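Long-range contact in nucleoside-diphosphate-sugar epimerase (Pseudomonas aeruginosa, PDB 2X4G), which probably acts as an NAD(P)-dependent epimerase or dehydrogenase of the nucleotide-sugar epimerase/dehydratase family, its exact substrate and reaction not being established: residues Y110-V124 and Q165-G179. Residues are numbered along the deposited sequence; the frame is centred on the assembly and turned at random.
Sequences YAACLQARVPRILYV and QAREQARNGLPVVIG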
ATOM      1  N   TYR A 110      20.011  18.486  16.762  1.00 48.83           N
ATOM      2  CA  TYR A 110      21.466  18.567  16.733  1.00 48.82           C
ATOM      3  C   TYR A 110      21.914  20.024  16.792  1.00 49.77           C
ATOM      4  O   TYR A 110      22.832  20.386  17.547  1.00 49.83           O
ATOM      5  CB  TYR A 110      22.009  17.903  15.477  1.00 49.09           C
ATOM      6  CG  TYR A 110      21.869  16.403  15.463  1.00 47.63           C
ATOM      7  CD1 TYR A 110      22.445  15.626  16.445  1.00 47.40           C
ATOM      8  CD2 TYR A 110      21.171  15.761  14.463  1.00 48.57           C
ATOM      9  CE1 TYR A 110      22.330  14.244  16.438  1.00 46.60           C
ATOM     10  CE2 TYR A 110      21.051  14.376  14.446  1.00 47.95           C
ATOM     11  CZ  TYR A 110      21.637  13.627  15.431  1.00 46.20           C
ATOM     12  OH  TYR A 110      21.527  12.262  15.403  1.00 45.24           O
ATOM     13  N   ALA A 111      21.250  20.859  16.003  1.00 50.24           N
ATOM     14  CA  ALA A 111      21.440  22.298  16.105  1.00 51.28           C
ATOM     15  C   ALA A 111      21.381  22.738  17.572  1.00 50.47           C
ATOM     16  O   ALA A 111      22.335  23.336  18.066  1.00 50.91           O
ATOM     17  CB  ALA A 111      20.392  23.043  15.275  1.00 51.98           C
ATOM     18  N   ALA A 112      20.288  22.414  18.272  1.00 49.31           N
ATOM     19  CA  ALA A 112      20.090  22.887  19.655  1.00 48.98           C
ATOM     20  C   ALA A 112      21.101  22.314  20.637  1.00 48.73           C
ATOM     21  O   ALA A 112      21.438  22.977  21.608  1.00 49.05           O
ATOM     22  CB  ALA A 112      18.693  22.604  20.133  1.00 47.81           C
ATOM     23  N   CYS A 113      21.584  21.093  20.384  1.00 48.38           N
ATOM     24  CA  CYS A 113      22.588  20.466  21.232  1.00 48.35           C
ATOM     25  C   CYS A 113      23.899  21.226  21.185  1.00 49.63           C
ATOM     26  O   CYS A 113      24.598  21.317  22.191  1.00 49.77           O
ATOM     27  CB  CYS A 113      22.852  19.012  20.807  1.00 47.80           C
ATOM     28  SG  CYS A 113      21.603  17.777  21.279  1.00 47.21           S
ATOM     29  N   LEU A 114      24.251  21.727  20.009  1.00 50.90           N
ATOM     30  CA  LEU A 114      25.443  22.553  19.850  1.00 52.93           C
ATOM     31  C   LEU A 114      25.334  23.857  20.644  1.00 54.52           C
ATOM     32  O   LEU A 114      26.257  24.207  21.362  1.00 55.62           O
ATOM     33  CB  LEU A 114      25.681  22.860  18.372  1.00 53.94           C
ATOM     34  CG  LEU A 114      26.982  23.533  17.929  1.00 55.77           C
ATOM     35  CD1 LEU A 114      28.242  22.916  18.576  1.00 56.39           C
ATOM     36  CD2 LEU A 114      27.067  23.450  16.422  1.00 55.74           C
ATOM     37  N   GLN A 115      24.215  24.565  20.532  1.00 55.39           N
ATOM     38  CA  GLN A 115      24.010  25.812  21.285  1.00 57.10           C
ATOM     39  C   GLN A 115      23.876  25.630  22.801  1.00 56.79           C
ATOM     40  O   GLN A 115      24.333  26.474  23.566  1.00 57.89           O
ATOM     41  CB  GLN A 115      22.749  26.558  20.803  1.00 57.91           C
ATOM     42  CG  GLN A 115      22.793  27.100  19.380  1.00 60.03           C
ATOM     43  CD  GLN A 115      23.944  28.066  19.148  1.00 62.88           C
ATOM     44  OE1 GLN A 115      24.841  27.777  18.359  1.00 63.99           O
ATOM     45  NE2 GLN A 115      23.931  29.211  19.843  1.00 63.56           N
ATOM     46  N   ALA A 116      23.212  24.563  23.238  1.00 56.01           N
ATOM     47  CA  ALA A 116      23.035  24.299  24.678  1.00 55.90           C
ATOM     48  C   ALA A 116      24.318  23.770  25.313  1.00 56.28           C
ATOM     49  O   ALA A 116      24.443  23.748  26.539  1.00 56.16           O
ATOM     50  CB  ALA A 116      21.912  23.315  24.904  1.00 54.72           C
ATOM     51  N   ARG A 117      25.255  23.345  24.461  1.00 56.91           N
ATOM     52  CA  ARG A 117      26.556  22.803  24.865  1.00 57.41           C
ATOM     53  C   ARG A 117      26.407  21.506  25.651  1.00 55.18           C
ATOM     54  O   ARG A 117      27.115  21.286  26.612  1.00 55.27           O
ATOM     55  CB  ARG A 117      27.406  23.857  25.611  1.00 59.00           C
ATOM     56  CG  ARG A 117      28.599  24.343  24.801  1.00 63.47           C
ATOM     57  CD  ARG A 117      29.246  25.645  25.363  1.00 69.93           C
ATOM     58  NE  ARG A 117      30.697  25.703  25.084  1.00 75.45           N
ATOM     59  CZ  ARG A 117      31.498  26.764  25.279  1.00 80.01           C
ATOM     60  NH1 ARG A 117      31.011  27.912  25.755  1.00 82.26           N
ATOM     61  NH2 ARG A 117      32.802  26.684  24.989  1.00 80.51           N
ATOM     62  N   VAL A 118      25.495  20.639  25.216  1.00 53.54           N
ATOM     63  CA  VAL A 118      25.309  19.323  25.862  1.00 51.52           C
ATOM     64  C   VAL A 118      26.571  18.493  25.647  1.00 51.01           C
ATOM     65  O   VAL A 118      27.034  18.383  24.512  1.00 50.76           O
ATOM     66  CB  VAL A 118      24.139  18.516  25.272  1.00 50.15           C
ATOM     67  CG1 VAL A 118      23.986  17.213  26.039  1.00 49.59           C
ATOM     68  CG2 VAL A 118      22.836  19.305  25.296  1.00 49.63           C
ATOM     69  N   PRO A 119      27.119  17.897  26.728  1.00 50.31           N
ATOM     70  CA  PRO A 119      28.408  17.217  26.609  1.00 50.18           C
ATOM     71  C   PRO A 119      28.341  15.817  26.035  1.00 49.05           C
ATOM     72  O   PRO A 119      29.361  15.308  25.603  1.00 49.73           O
ATOM     73  CB  PRO A 119      28.921  17.146  28.058  1.00 50.33           C
ATOM     74  CG  PRO A 119      27.765  17.474  28.941  1.00 50.02           C
ATOM     75  CD  PRO A 119      26.560  17.765  28.087  1.00 50.12           C
ATOM     76  N   ARG A 120      27.153  15.225  26.001  1.00 47.63           N
ATOM     77  CA  ARG A 120      26.992  13.785  25.842  1.00 46.38           C
ATOM     78  C   ARG A 120      25.625  13.512  25.186  1.00 44.76           C
ATOM     79  O   ARG A 120      24.592  13.824  25.769  1.00 44.31           O
ATOM     80  CB  ARG A 120      27.059  13.216  27.256  1.00 46.76           C
ATOM     81  CG  ARG A 120      27.617  11.844  27.429  1.00 48.15           C
ATOM     82  CD  ARG A 120      29.103  11.673  27.113  1.00 49.70           C
ATOM     83  NE  ARG A 120      29.294  10.257  26.816  1.00 50.84           N
ATOM     84  CZ  ARG A 120      30.337   9.719  26.205  1.00 52.86           C
ATOM     85  NH1 ARG A 120      31.372  10.465  25.834  1.00 54.23           N
ATOM     86  NH2 ARG A 120      30.340   8.404  25.993  1.00 53.28           N
ATOM     87  N   ILE A 121      25.614  12.994  23.958  1.00 43.77           N
ATOM     88  CA  ILE A 121      24.368  12.794  23.196  1.00 43.04           C
ATOM     89  C   ILE A 121      24.311  11.369  22.643  1.00 42.35           C
ATOM     90  O   ILE A 121      25.232  10.925  21.967  1.00 43.16           O
ATOM     91  CB  ILE A 121      24.265  13.779  21.977  1.00 43.98           C
ATOM     92  CG1 ILE A 121      24.296  15.246  22.414  1.00 44.79           C
ATOM     93  CG2 ILE A 121      22.999  13.557  21.187  1.00 43.02           C
ATOM     94  CD1 ILE A 121      25.116  16.149  21.474  1.00 45.63           C
ATOM     95  N   LEU A 122      23.238  10.643  22.930  1.00 41.34           N
ATOM     96  CA  LEU A 122      23.040   9.304  22.360  1.00 40.51           C
ATOM     97  C   LEU A 122      21.818   9.351  21.472  1.00 40.13           C
ATOM     98  O   LEU A 122      20.740   9.781  21.904  1.00 39.29           O
ATOM     99  CB  LEU A 122      22.851   8.225  23.437  1.00 39.77           C
ATOM    100  CG  LEU A 122      22.566   6.810  22.916  1.00 38.90           C
ATOM    101  CD1 LEU A 122      23.837   6.121  22.468  1.00 39.73           C
ATOM    102  CD2 LEU A 122      21.899   5.986  23.969  1.00 39.33           C
ATOM    103  N   TYR A 123      22.002   8.900  20.236  1.00 40.10           N
ATOM    104  CA  TYR A 123      20.950   8.876  19.254  1.00 40.07           C
ATOM    105  C   TYR A 123      20.552   7.425  19.080  1.00 39.69           C
ATOM    106  O   TYR A 123      21.407   6.552  18.957  1.00 39.95           O
ATOM    107  CB  TYR A 123      21.438   9.468  17.929  1.00 41.11           C
ATOM    108  CG  TYR A 123      20.521   9.110  16.813  1.00 42.13           C
ATOM    109  CD1 TYR A 123      20.787   8.021  16.006  1.00 43.42           C
ATOM    110  CD2 TYR A 123      19.340   9.803  16.614  1.00 42.92           C
ATOM    111  CE1 TYR A 123      19.919   7.647  14.996  1.00 44.40           C
ATOM    112  CE2 TYR A 123      18.460   9.435  15.615  1.00 44.15           C
ATOM    113  CZ  TYR A 123      18.762   8.355  14.809  1.00 44.98           C
ATOM    114  OH  TYR A 123      17.906   7.969  13.817  1.00 46.96           O
ATOM    115  N   VAL A 124      19.253   7.152  19.086  1.00 39.48           N
ATOM    116  CA  VAL A 124      18.787   5.771  18.989  1.00 38.91           C
ATOM    117  C   VAL A 124      18.594   5.407  17.532  1.00 39.08           C
ATOM    118  O   VAL A 124      17.671   5.901  16.877  1.00 38.45           O
ATOM    119  CB  VAL A 124      17.488   5.540  19.763  1.00 38.21           C
ATOM    120  CG1 VAL A 124      17.141   4.071  19.739  1.00 38.02           C
ATOM    121  CG2 VAL A 124      17.664   5.998  21.189  1.00 38.55           C
ATOM    122  N   GLN A 165      23.738  10.683   9.355  1.00 53.14           N
ATOM    123  CA  GLN A 165      23.591  12.010   9.949  1.00 53.57           C
ATOM    124  C   GLN A 165      24.238  12.086  11.317  1.00 53.33           C
ATOM    125  O   GLN A 165      24.977  13.032  11.606  1.00 54.01           O
ATOM    126  CB  GLN A 165      22.116  12.365  10.083  1.00 53.05           C
ATOM    127  CG  GLN A 165      21.843  13.766  10.618  1.00 53.39           C
ATOM    128  CD  GLN A 165      20.361  14.032  10.828  1.00 53.13           C
ATOM    129  OE1 GLN A 165      19.631  13.152  11.306  1.00 51.54           O
ATOM    130  NE2 GLN A 165      19.907  15.248  10.478  1.00 52.22           N
ATOM    131  N   ALA A 166      23.956  11.095  12.158  1.00 52.88           N
ATOM    132  CA  ALA A 166      24.523  11.055  13.507  1.00 52.92           C
ATOM    133  C   ALA A 166      26.060  10.971  13.471  1.00 54.05           C
ATOM    134  O   ALA A 166      26.752  11.749  14.140  1.00 54.09           O
ATOM    135  CB  ALA A 166      23.919   9.900  14.318  1.00 51.82           C
ATOM    136  N   ARG A 167      26.594  10.054  12.670  1.00 55.05           N
ATOM    137  CA  ARG A 167      28.049   9.931  12.538  1.00 56.82           C
ATOM    138  C   ARG A 167      28.661  11.245  12.041  1.00 58.65           C
ATOM    139  O   ARG A 167      29.758  11.624  12.458  1.00 59.85           O
ATOM    140  CB  ARG A 167      28.421   8.789  11.584  1.00 57.45           C
ATOM    141  CG  ARG A 167      27.911   7.418  12.017  1.00 57.31           C
ATOM    142  CD  ARG A 167      28.697   6.274  11.417  1.00 59.71           C
ATOM    143  NE  ARG A 167      28.853   6.394   9.964  1.00 63.68           N
ATOM    144  CZ  ARG A 167      27.900   6.141   9.061  1.00 65.92           C
ATOM    145  NH1 ARG A 167      26.678   5.753   9.431  1.00 66.53           N
ATOM    146  NH2 ARG A 167      28.161   6.273   7.766  1.00 67.28           N
ATOM    147  N   GLU A 168      27.935  11.919  11.149  1.00 59.58           N
ATOM    148  CA  GLU A 168      28.334  13.189  10.544  1.00 61.17           C
ATOM    149  C   GLU A 168      28.438  14.287  11.601  1.00 60.60           C
ATOM    150  O   GLU A 168      29.355  15.093  11.565  1.00 61.51           O
ATOM    151  CB  GLU A 168      27.321  13.517   9.438  1.00 62.21           C
ATOM    152  CG  GLU A 168      27.386  14.869   8.714  1.00 66.24           C
ATOM    153  CD  GLU A 168      26.049  15.168   7.960  1.00 70.41           C
ATOM    154  OE1 GLU A 168      25.150  15.831   8.547  1.00 71.53           O
ATOM    155  OE2 GLU A 168      25.876  14.695   6.803  1.00 73.02           O
ATOM    156  N   GLN A 169      27.527  14.293  12.566  1.00 59.15           N
ATOM    157  CA  GLN A 169      27.624  15.223  13.689  1.00 59.11           C
ATOM    158  C   GLN A 169      28.832  14.896  14.592  1.00 59.05           C
ATOM    159  O   GLN A 169      29.505  15.795  15.093  1.00 59.76           O
ATOM    160  CB  GLN A 169      26.343  15.192  14.532  1.00 58.12           C
ATOM    161  CG  GLN A 169      25.039  15.473  13.778  1.00 58.52           C
ATOM    162  CD  GLN A 169      24.886  16.925  13.345  1.00 59.59           C
ATOM    163  OE1 GLN A 169      25.133  17.849  14.116  1.00 59.87           O
ATOM    164  NE2 GLN A 169      24.461  17.126  12.107  1.00 59.70           N
ATOM    165  N   ALA A 170      29.094  13.611  14.815  1.00 58.39           N
ATOM    166  CA  ALA A 170      30.271  13.192  15.576  1.00 58.45           C
ATOM    167  C   ALA A 170      31.522  13.711  14.888  1.00 60.12           C
ATOM    168  O   ALA A 170      32.325  14.426  15.490  1.00 60.73           O
ATOM    169  CB  ALA A 170      30.325  11.682  15.694  1.00 57.47           C
ATOM    170  N   ARG A 171      31.663  13.370  13.611  1.00 60.98           N
ATOM    171  CA  ARG A 171      32.804  13.811  12.811  1.00 62.80           C
ATOM    172  C   ARG A 171      33.012  15.310  12.898  1.00 63.71           C
ATOM    173  O   ARG A 171      34.150  15.764  12.891  1.00 65.43           O
ATOM    174  CB  ARG A 171      32.635  13.418  11.338  1.00 63.59           C
ATOM    175  CG  ARG A 171      33.289  12.092  10.960  1.00 64.52           C
ATOM    176  CD  ARG A 171      33.160  11.805   9.463  1.00 66.47           C
ATOM    177  NE  ARG A 171      32.076  10.855   9.186  1.00 66.77           N
ATOM    178  CZ  ARG A 171      30.899  11.135   8.613  1.00 67.60           C
ATOM    179  NH1 ARG A 171      30.575  12.368   8.212  1.00 67.85           N
ATOM    180  NH2 ARG A 171      30.022  10.147   8.437  1.00 68.27           N
ATOM    181  N   ASN A 172      31.921  16.073  12.978  1.00 63.05           N
ATOM    182  CA  ASN A 172      31.993  17.539  13.058  1.00 63.45           C
ATOM    183  C   ASN A 172      32.119  18.100  14.480  1.00 62.52           C
ATOM    184  O   ASN A 172      31.865  19.288  14.699  1.00 62.80           O
ATOM    185  CB  ASN A 172      30.772  18.156  12.373  1.00 63.66           C
ATOM    186  CG  ASN A 172      30.765  17.940  10.852  1.00 65.44           C
ATOM    187  OD1 ASN A 172      31.714  17.414  10.257  1.00 65.27           O
ATOM    188  ND2 ASN A 172      29.675  18.360  10.223  1.00 66.74           N
ATOM    189  N   GLY A 173      32.504  17.253  15.440  1.00 61.00           N
ATOM    190  CA  GLY A 173      32.835  17.697  16.795  1.00 60.20           C
ATOM    191  C   GLY A 173      31.678  17.686  17.784  1.00 58.39           C
ATOM    192  O   GLY A 173      31.769  18.274  18.862  1.00 58.29           O
ATOM    193  N   LEU A 174      30.581  17.028  17.433  1.00 56.53           N
ATOM    194  CA  LEU A 174      29.452  16.941  18.351  1.00 54.79           C
ATOM    195  C   LEU A 174      29.615  15.624  19.134  1.00 52.94           C
ATOM    196  O   LEU A 174      30.091  14.654  18.575  1.00 53.39           O
ATOM    197  CB  LEU A 174      28.124  17.014  17.573  1.00 54.24           C
ATOM    198  CG  LEU A 174      26.949  17.686  18.297  1.00 53.90           C
ATOM    199  CD1 LEU A 174      27.301  19.112  18.765  1.00 54.58           C
ATOM    200  CD2 LEU A 174      25.696  17.698  17.429  1.00 53.71           C
ATOM    201  N   PRO A 175      29.251  15.591  20.427  1.00 50.95           N
ATOM    202  CA  PRO A 175      29.501  14.372  21.194  1.00 49.68           C
ATOM    203  C   PRO A 175      28.408  13.310  21.052  1.00 47.96           C
ATOM    204  O   PRO A 175      27.728  12.988  22.019  1.00 46.66           O
ATOM    205  CB  PRO A 175      29.601  14.879  22.638  1.00 49.64           C
ATOM    206  CG  PRO A 175      28.802  16.112  22.675  1.00 50.06           C
ATOM    207  CD  PRO A 175      28.773  16.693  21.281  1.00 51.03           C
ATOM    208  N   VAL A 176      28.267  12.750  19.852  1.00 47.55           N
ATOM    209  CA  VAL A 176      27.153  11.845  19.556  1.00 45.80           C
ATOM    210  C   VAL A 176      27.617  10.419  19.637  1.00 45.25           C
ATOM    211  O   VAL A 176      28.607  10.065  19.014  1.00 45.62           O
ATOM    212  CB  VAL A 176      26.564  12.060  18.149  1.00 45.94           C
ATOM    213  CG1 VAL A 176      25.724  10.860  17.746  1.00 44.25           C
ATOM    214  CG2 VAL A 176      25.746  13.317  18.101  1.00 44.85           C
ATOM    215  N   VAL A 177      26.890   9.613  20.409  1.00 44.07           N
ATOM    216  CA  VAL A 177      27.080   8.177  20.445  1.00 43.60           C
ATOM    217  C   VAL A 177      25.827   7.558  19.819  1.00 43.26           C
ATOM    218  O   VAL A 177      24.732   8.104  19.960  1.00 43.17           O
ATOM    219  CB  VAL A 177      27.275   7.677  21.895  1.00 43.38           C
ATOM    220  CG1 VAL A 177      27.383   6.141  21.938  1.00 42.57           C
ATOM    221  CG2 VAL A 177      28.519   8.346  22.553  1.00 43.26           C
ATOM    222  N   ILE A 178      25.973   6.430  19.125  1.00 43.16           N
ATOM    223  CA  ILE A 178      24.818   5.764  18.524  1.00 42.31           C
ATOM    224  C   ILE A 178      24.538   4.398  19.159  1.00 41.32           C
ATOM    225  O   ILE A 178      25.393   3.509  19.147  1.00 41.11           O
ATOM    226  CB  ILE A 178      25.009   5.588  17.031  1.00 43.08           C
ATOM    227  CG1 ILE A 178      25.315   6.933  16.391  1.00 44.70           C
ATOM    228  CG2 ILE A 178      23.765   4.992  16.401  1.00 42.42           C
ATOM    229  CD1 ILE A 178      25.765   6.794  14.965  1.00 47.02           C
ATOM    230  N   GLY A 179      23.326   4.254  19.704  1.00 40.13           N
ATOM    231  CA  GLY A 179      22.853   3.015  20.322  1.00 39.11           C
ATOM    232  C   GLY A 179      21.768   2.401  19.468  1.00 38.71           C
ATOM    233  O   GLY A 179      20.805   3.063  19.118  1.00 39.14           O
TER
HETATM  234  O   HOH W   1      20.614  11.168  13.025  1.00 27.25           O
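Tyr-110 reaches out of helix 98-116 to lie against helix 154-171, its ring roofed on one face by Gln-169. The CG of Gln-169 sits 3.7 Å from the centroid of the Tyr-110 ring in a CH-pi contact. A bend at chi2 (-71°) turns the glutamine's amide toward the CB-CG end of the tyrosine, its plane only 15° from that of the ring. Gln-165 comes instead at the ring edge, its amide turned 69° from the ring; water 1 takes a hydrogen bond from Tyr-110 OH and gives one to Gln-165 OE1, which Thr-106 also holds. That water lies over the Tyr-123 ring too, while Ala-166 CB touches both tyrosines. Farther along, Leu-174 divides its branches: CD1 meets Leu-114 CD1 at 3.9 Å, and CD2 packs on Tyr-110. Ile-121 CD1 rests on the Pro-175 ring, 3.7 Å from CD. On the other sheet face, Leu-122 CD1 lies 3.6 Å from Val-177 CG1, beneath helix 219-232. Between the faces, Ile-121 and Tyr-123 exchange four backbone hydrogen bonds with Pro-175, Val-177 and Gly-179. Parallel neighbouring strands with their preceding helices side by side on one sheet face are characteristic of the Rossmann fold.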